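Local coordinates for protein putative enoyl-CoA hydratase (Streptomyces avermitilis, PDB 3GKB) that is a putative enoyl-CoA hydratase of the crotonase family, probably acting on acyl-CoA thioesters, though its own reaction is not established, at residues G18-I32 against V55-H69. Sequence-based numbering, arbitrary orientation.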
loop_
_atom_site.group_PDB
_atom_site.type_symbol
_atom_site.label_atom_id
_atom_site.label_comp_id
_atom_site.label_asym_id
_atom_site.label_seq_id
_atom_site.Cartn_x
_atom_site.Cartn_y
_atom_site.Cartn_z
ATOM N N GLY B 18 26.622 4.570 -19.026
ATOM C CA GLY B 18 25.491 5.314 -18.473
ATOM C C GLY B 18 25.097 4.930 -17.044
ATOM O O GLY B 18 24.135 5.474 -16.500
ATOM N N VAL B 19 25.853 4.033 -16.416
ATOM C CA VAL B 19 25.539 3.615 -15.026
ATOM C C VAL B 19 26.695 4.006 -14.111
ATOM O O VAL B 19 27.826 3.605 -14.361
ATOM C CB VAL B 19 25.286 2.106 -14.920
ATOM C CG1 VAL B 19 24.997 1.702 -13.448
ATOM C CG2 VAL B 19 24.143 1.631 -15.853
ATOM N N ALA B 20 26.431 4.803 -13.070
ATOM C CA ALA B 20 27.424 5.006 -12.005
ATOM C C ALA B 20 27.184 4.042 -10.862
ATOM O O ALA B 20 26.053 3.810 -10.487
ATOM C CB ALA B 20 27.406 6.429 -11.508
ATOM N N ARG B 21 28.249 3.446 -10.334
ATOM C CA ARG B 21 28.165 2.550 -9.182
ATOM C C ARG B 21 28.851 3.257 -8.025
ATOM O O ARG B 21 30.015 3.677 -8.143
ATOM C CB ARG B 21 28.840 1.206 -9.471
ATOM C CG ARG B 21 27.987 0.285 -10.317
ATOM C CD ARG B 21 28.668 -1.044 -10.496
ATOM N NE ARG B 21 29.828 -0.941 -11.376
ATOM C CZ ARG B 21 30.819 -1.837 -11.452
ATOM N NH1 ARG B 21 30.827 -2.929 -10.688
ATOM N NH2 ARG B 21 31.823 -1.632 -12.296
ATOM N N ILE B 22 28.114 3.437 -6.932
ATOM C CA ILE B 22 28.661 4.048 -5.737
ATOM C C ILE B 22 28.756 2.933 -4.711
ATOM O O ILE B 22 27.752 2.352 -4.333
ATOM C CB ILE B 22 27.777 5.227 -5.250
ATOM C CG1 ILE B 22 27.725 6.340 -6.321
ATOM C CG2 ILE B 22 28.291 5.763 -3.945
ATOM C CD1 ILE B 22 26.796 7.504 -5.962
ATOM N N ILE B 23 29.974 2.616 -4.299
ATOM C CA ILE B 23 30.220 1.525 -3.373
ATOM C C ILE B 23 30.615 2.143 -2.047
ATOM O O ILE B 23 31.632 2.851 -1.951
ATOM C CB ILE B 23 31.367 0.591 -3.861
ATOM C CG1 ILE B 23 31.049 0.045 -5.268
ATOM C CG2 ILE B 23 31.573 -0.550 -2.841
ATOM C CD1 ILE B 23 32.233 -0.643 -5.972
ATOM N N LEU B 24 29.818 1.859 -1.022
ATOM C CA LEU B 24 29.981 2.419 0.298
ATOM C C LEU B 24 30.973 1.550 1.091
ATOM O O LEU B 24 30.819 0.332 1.146
ATOM C CB LEU B 24 28.614 2.508 0.997
ATOM C CG LEU B 24 27.548 3.322 0.231
ATOM C CD1 LEU B 24 26.126 2.892 0.604
ATOM C CD2 LEU B 24 27.725 4.780 0.496
ATOM N N ASP B 25 32.018 2.179 1.636
ATOM C CA ASP B 25 33.157 1.458 2.237
ATOM C C ASP B 25 33.801 2.309 3.331
ATOM O O ASP B 25 34.705 3.135 3.069
ATOM C CB ASP B 25 34.171 1.065 1.156
ATOM C CG ASP B 25 35.230 0.058 1.640
ATOM O OD1 ASP B 25 35.255 -0.302 2.838
ATOM O OD2 ASP B 25 36.029 -0.419 0.782
ATOM N N ASN B 26 33.277 2.154 4.550
ATOM C CA ASN B 26 33.721 2.928 5.707
ATOM C C ASN B 26 33.868 1.991 6.897
ATOM O O ASN B 26 32.998 1.932 7.765
ATOM C CB ASN B 26 32.742 4.061 6.022
ATOM C CG ASN B 26 33.196 4.918 7.148
ATOM O OD1 ASN B 26 34.383 5.195 7.275
ATOM N ND2 ASN B 26 32.252 5.393 7.961
ATOM N N PRO B 27 34.985 1.250 6.952
ATOM C CA PRO B 27 35.206 0.296 8.036
ATOM C C PRO B 27 35.088 0.897 9.435
ATOM O O PRO B 27 35.365 2.078 9.627
ATOM C CB PRO B 27 36.637 -0.178 7.792
ATOM C CG PRO B 27 36.883 0.035 6.394
ATOM C CD PRO B 27 36.099 1.243 5.990
ATOM N N PRO B 28 34.710 0.080 10.432
ATOM C CA PRO B 28 34.438 -1.363 10.362
ATOM C C PRO B 28 32.998 -1.804 10.051
ATOM O O PRO B 28 32.785 -2.979 9.773
ATOM C CB PRO B 28 34.842 -1.846 11.759
ATOM C CG PRO B 28 34.564 -0.666 12.644
ATOM C CD PRO B 28 34.741 0.571 11.819
ATOM N N VAL B 29 32.013 -0.917 10.116
ATOM C CA VAL B 29 30.612 -1.342 9.940
ATOM C C VAL B 29 29.787 -0.426 9.041
ATOM O O VAL B 29 28.571 -0.501 9.047
ATOM C CB VAL B 29 29.852 -1.501 11.295
ATOM C CG1 VAL B 29 30.494 -2.578 12.157
ATOM C CG2 VAL B 29 29.829 -0.180 12.040
ATOM N N ASN B 30 30.449 0.412 8.245
ATOM C CA ASN B 30 29.759 1.350 7.356
ATOM C C ASN B 30 28.819 2.295 8.107
ATOM O O ASN B 30 27.672 2.542 7.691
ATOM C CB ASN B 30 29.026 0.622 6.222
ATOM C CG ASN B 30 29.915 0.367 5.010
ATOM O OD1 ASN B 30 31.166 0.360 5.102
ATOM N ND2 ASN B 30 29.277 0.137 3.858
ATOM N N VAL B 31 29.322 2.877 9.195
ATOM C CA VAL B 31 28.541 3.947 9.823
ATOM C C VAL B 31 28.511 5.134 8.875
ATOM O O VAL B 31 29.405 5.319 8.060
ATOM C CB VAL B 31 29.038 4.396 11.232
ATOM C CG1 VAL B 31 29.110 3.240 12.199
ATOM C CG2 VAL B 31 30.322 5.140 11.151
ATOM N N ILE B 32 27.435 5.889 8.955
ATOM C CA ILE B 32 27.272 7.168 8.261
ATOM C C ILE B 32 27.741 8.265 9.193
ATOM O O ILE B 32 27.023 8.675 10.134
ATOM C CB ILE B 32 25.808 7.449 7.929
ATOM C CG1 ILE B 32 25.191 6.297 7.141
ATOM C CG2 ILE B 32 25.690 8.771 7.154
ATOM C CD1 ILE B 32 23.660 6.353 7.156
ATOM N N VAL B 55 21.782 6.305 -14.596
ATOM C CA VAL B 55 21.381 5.406 -13.503
ATOM C C VAL B 55 22.492 5.432 -12.496
ATOM O O VAL B 55 23.681 5.465 -12.882
ATOM C CB VAL B 55 21.139 3.945 -14.002
ATOM C CG1 VAL B 55 20.806 3.007 -12.835
ATOM C CG2 VAL B 55 20.018 3.928 -15.087
ATOM N N ILE B 56 22.134 5.395 -11.206
ATOM C CA ILE B 56 23.126 5.257 -10.117
ATOM C C ILE B 56 22.739 4.034 -9.272
ATOM O O ILE B 56 21.569 3.885 -8.893
ATOM C CB ILE B 56 23.133 6.497 -9.196
ATOM C CG1 ILE B 56 23.562 7.744 -9.986
ATOM C CG2 ILE B 56 24.024 6.242 -7.963
ATOM C CD1 ILE B 56 23.254 9.084 -9.285
ATOM N N VAL B 57 23.694 3.139 -9.030
ATOM C CA VAL B 57 23.456 1.963 -8.196
ATOM C C VAL B 57 24.337 2.061 -6.948
ATOM O O VAL B 57 25.567 2.175 -7.046
ATOM C CB VAL B 57 23.785 0.636 -8.886
ATOM C CG1 VAL B 57 23.437 -0.550 -7.924
ATOM C CG2 VAL B 57 23.028 0.468 -10.212
ATOM N N PHE B 58 23.701 2.014 -5.788
ATOM C CA PHE B 58 24.395 2.023 -4.512
ATOM C C PHE B 58 24.537 0.610 -4.001
ATOM O O PHE B 58 23.556 -0.140 -3.958
ATOM C CB PHE B 58 23.595 2.808 -3.474
ATOM C CG PHE B 58 23.345 4.239 -3.821
ATOM C CD1 PHE B 58 24.257 5.219 -3.499
ATOM C CD2 PHE B 58 22.174 4.623 -4.428
ATOM C CE1 PHE B 58 23.994 6.563 -3.782
ATOM C CE2 PHE B 58 21.934 5.950 -4.724
ATOM C CZ PHE B 58 22.866 6.913 -4.396
ATOM N N SER B 59 25.750 0.264 -3.588
ATOM C CA SER B 59 26.010 -1.036 -2.989
ATOM C C SER B 59 27.022 -0.872 -1.860
ATOM O O SER B 59 27.607 0.194 -1.660
ATOM C CB SER B 59 26.492 -2.045 -4.047
ATOM O OG SER B 59 27.785 -1.700 -4.532
ATOM N N SER B 60 27.224 -1.926 -1.088
ATOM C CA SER B 60 28.208 -1.866 -0.013
ATOM C C SER B 60 29.419 -2.786 -0.228
ATOM O O SER B 60 29.261 -3.898 -0.713
ATOM C CB SER B 60 27.546 -2.268 1.298
ATOM O OG SER B 60 28.495 -2.250 2.345
ATOM N N ALA B 61 30.593 -2.334 0.199
ATOM C CA ALA B 61 31.789 -3.186 0.257
ATOM C C ALA B 61 31.860 -4.046 1.538
ATOM O O ALA B 61 32.658 -4.996 1.626
ATOM C CB ALA B 61 33.045 -2.317 0.104
ATOM N N ASP B 62 31.019 -3.730 2.522
ATOM C CA ASP B 62 31.064 -4.427 3.831
ATOM C C ASP B 62 30.244 -5.719 3.732
ATOM O O ASP B 62 29.093 -5.685 3.301
ATOM C CB ASP B 62 30.513 -3.492 4.908
ATOM C CG ASP B 62 30.632 -4.051 6.316
ATOM O OD1 ASP B 62 30.056 -5.126 6.603
ATOM O OD2 ASP B 62 31.264 -3.352 7.150
ATOM N N PRO B 63 30.832 -6.868 4.122
ATOM C CA PRO B 63 30.111 -8.126 3.935
ATOM C C PRO B 63 28.837 -8.303 4.779
ATOM O O PRO B 63 28.060 -9.184 4.468
ATOM C CB PRO B 63 31.150 -9.212 4.305
ATOM C CG PRO B 63 32.227 -8.505 5.077
ATOM C CD PRO B 63 32.208 -7.061 4.636
ATOM N N GLU B 64 28.650 -7.520 5.842
ATOM C CA GLU B 64 27.491 -7.697 6.727
ATOM C C GLU B 64 26.541 -6.492 6.769
ATOM O O GLU B 64 25.317 -6.663 6.995
ATOM C CB GLU B 64 27.978 -8.003 8.140
ATOM C CG GLU B 64 26.826 -8.268 9.076
ATOM C CD GLU B 64 27.211 -9.032 10.333
ATOM O OE1 GLU B 64 28.422 -9.280 10.540
ATOM O OE2 GLU B 64 26.258 -9.369 11.087
ATOM N N PHE B 65 27.099 -5.294 6.576
ATOM C CA PHE B 65 26.341 -4.018 6.699
ATOM C C PHE B 65 26.325 -3.222 5.399
ATOM O O PHE B 65 27.348 -3.040 4.754
ATOM C CB PHE B 65 26.928 -3.169 7.825
ATOM C CG PHE B 65 26.987 -3.908 9.109
ATOM C CD1 PHE B 65 25.819 -4.135 9.841
ATOM C CD2 PHE B 65 28.158 -4.479 9.529
ATOM C CE1 PHE B 65 25.856 -4.886 10.991
ATOM C CE2 PHE B 65 28.194 -5.250 10.666
ATOM C CZ PHE B 65 27.054 -5.455 11.392
ATOM N N PHE B 66 25.137 -2.764 5.009
ATOM C CA PHE B 66 25.004 -1.801 3.919
ATOM C C PHE B 66 25.415 -0.438 4.459
ATOM O O PHE B 66 26.431 0.132 4.027
ATOM C CB PHE B 66 23.568 -1.802 3.388
ATOM C CG PHE B 66 23.318 -0.800 2.316
ATOM C CD1 PHE B 66 23.644 -1.078 0.988
ATOM C CD2 PHE B 66 22.792 0.446 2.621
ATOM C CE1 PHE B 66 23.417 -0.140 0.014
ATOM C CE2 PHE B 66 22.580 1.393 1.629
ATOM C CZ PHE B 66 22.898 1.097 0.335
ATOM N N LEU B 67 24.652 0.043 5.453
ATOM C CA LEU B 67 24.974 1.238 6.242
ATOM C C LEU B 67 24.438 0.993 7.643
ATOM O O LEU B 67 23.273 0.761 7.805
ATOM C CB LEU B 67 24.350 2.499 5.679
ATOM C CG LEU B 67 24.953 3.072 4.390
ATOM C CD1 LEU B 67 24.032 4.220 3.847
ATOM C CD2 LEU B 67 26.429 3.533 4.586
ATOM N N ALA B 68 25.316 0.987 8.627
ATOM C CA ALA B 68 24.955 0.550 9.974
ATOM C C ALA B 68 23.865 1.416 10.586
ATOM O O ALA B 68 22.893 0.902 11.117
ATOM C CB ALA B 68 26.171 0.557 10.855
ATOM N N HIS B 69 24.077 2.730 10.498
ATOM C CA HIS B 69 23.292 3.809 11.112
ATOM C C HIS B 69 24.209 5.034 11.169
ATOM O O HIS B 69 25.371 4.949 10.792
ATOM C CB HIS B 69 22.739 3.450 12.517
ATOM C CG HIS B 69 23.780 2.982 13.481
ATOM N ND1 HIS B 69 24.692 3.839 14.064
ATOM C CD2 HIS B 69 24.090 1.739 13.924
ATOM C CE1 HIS B 69 25.498 3.146 14.850
ATOM N NE2 HIS B 69 25.172 1.865 14.765
HETATM O O HOH W 1 31.318 -5.622 9.139
HETATM O O HOH W 2 32.806 -1.344 6.375
#
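L24 lays its CD1 methyl over one face of the F66 ring, 4.1 Å from the centroid, and the same methyl reaches CG of L67. On this tight side of the sheet I22 CD1 touches both I56 CG2 (3.6 Å) and F58 CE1, its side chain lying alongside that of F58, because CG1 swings anti to the carbonyl carbon (chi1 -62°) and the chain then runs extended; V43 of helix 34-48 also packs against I22. The other side is looser: V19 CG1 meets V57 CG2 at 4.0 Å, I23 CG1 lies beside S59 OG, and the exposed R21 side chain turns its end away from strand 55-60. Seven backbone hydrogen bonds, from V55 N to G18 O through A61 N to L24 O, join strands 19-24 and 55-60 in parallel, the two strands of a right-handed beta-alpha-beta crossover through helix 34-48 in the crotonase fold. Beyond the strands, N30 ties the loops together. Its ND2 donates nearly straight (172°) to F66 O at 2.9 Å, in the amide plane, and also to L24 O, which it meets from above the carbonyl plane; OD1 accepts from N26 N at 2.8 Å. With an alanine at N30, F66 O and N26 N would probably lose these partners, and the two loops would be less firmly held together. Toward the more open edge, water 2 lies within hydrogen-bonding distance of N30 OD1 and D62 OD2, while D62 OD1 accepts from E64 N in an Asx turn and from F65 N, completing an Asx motif.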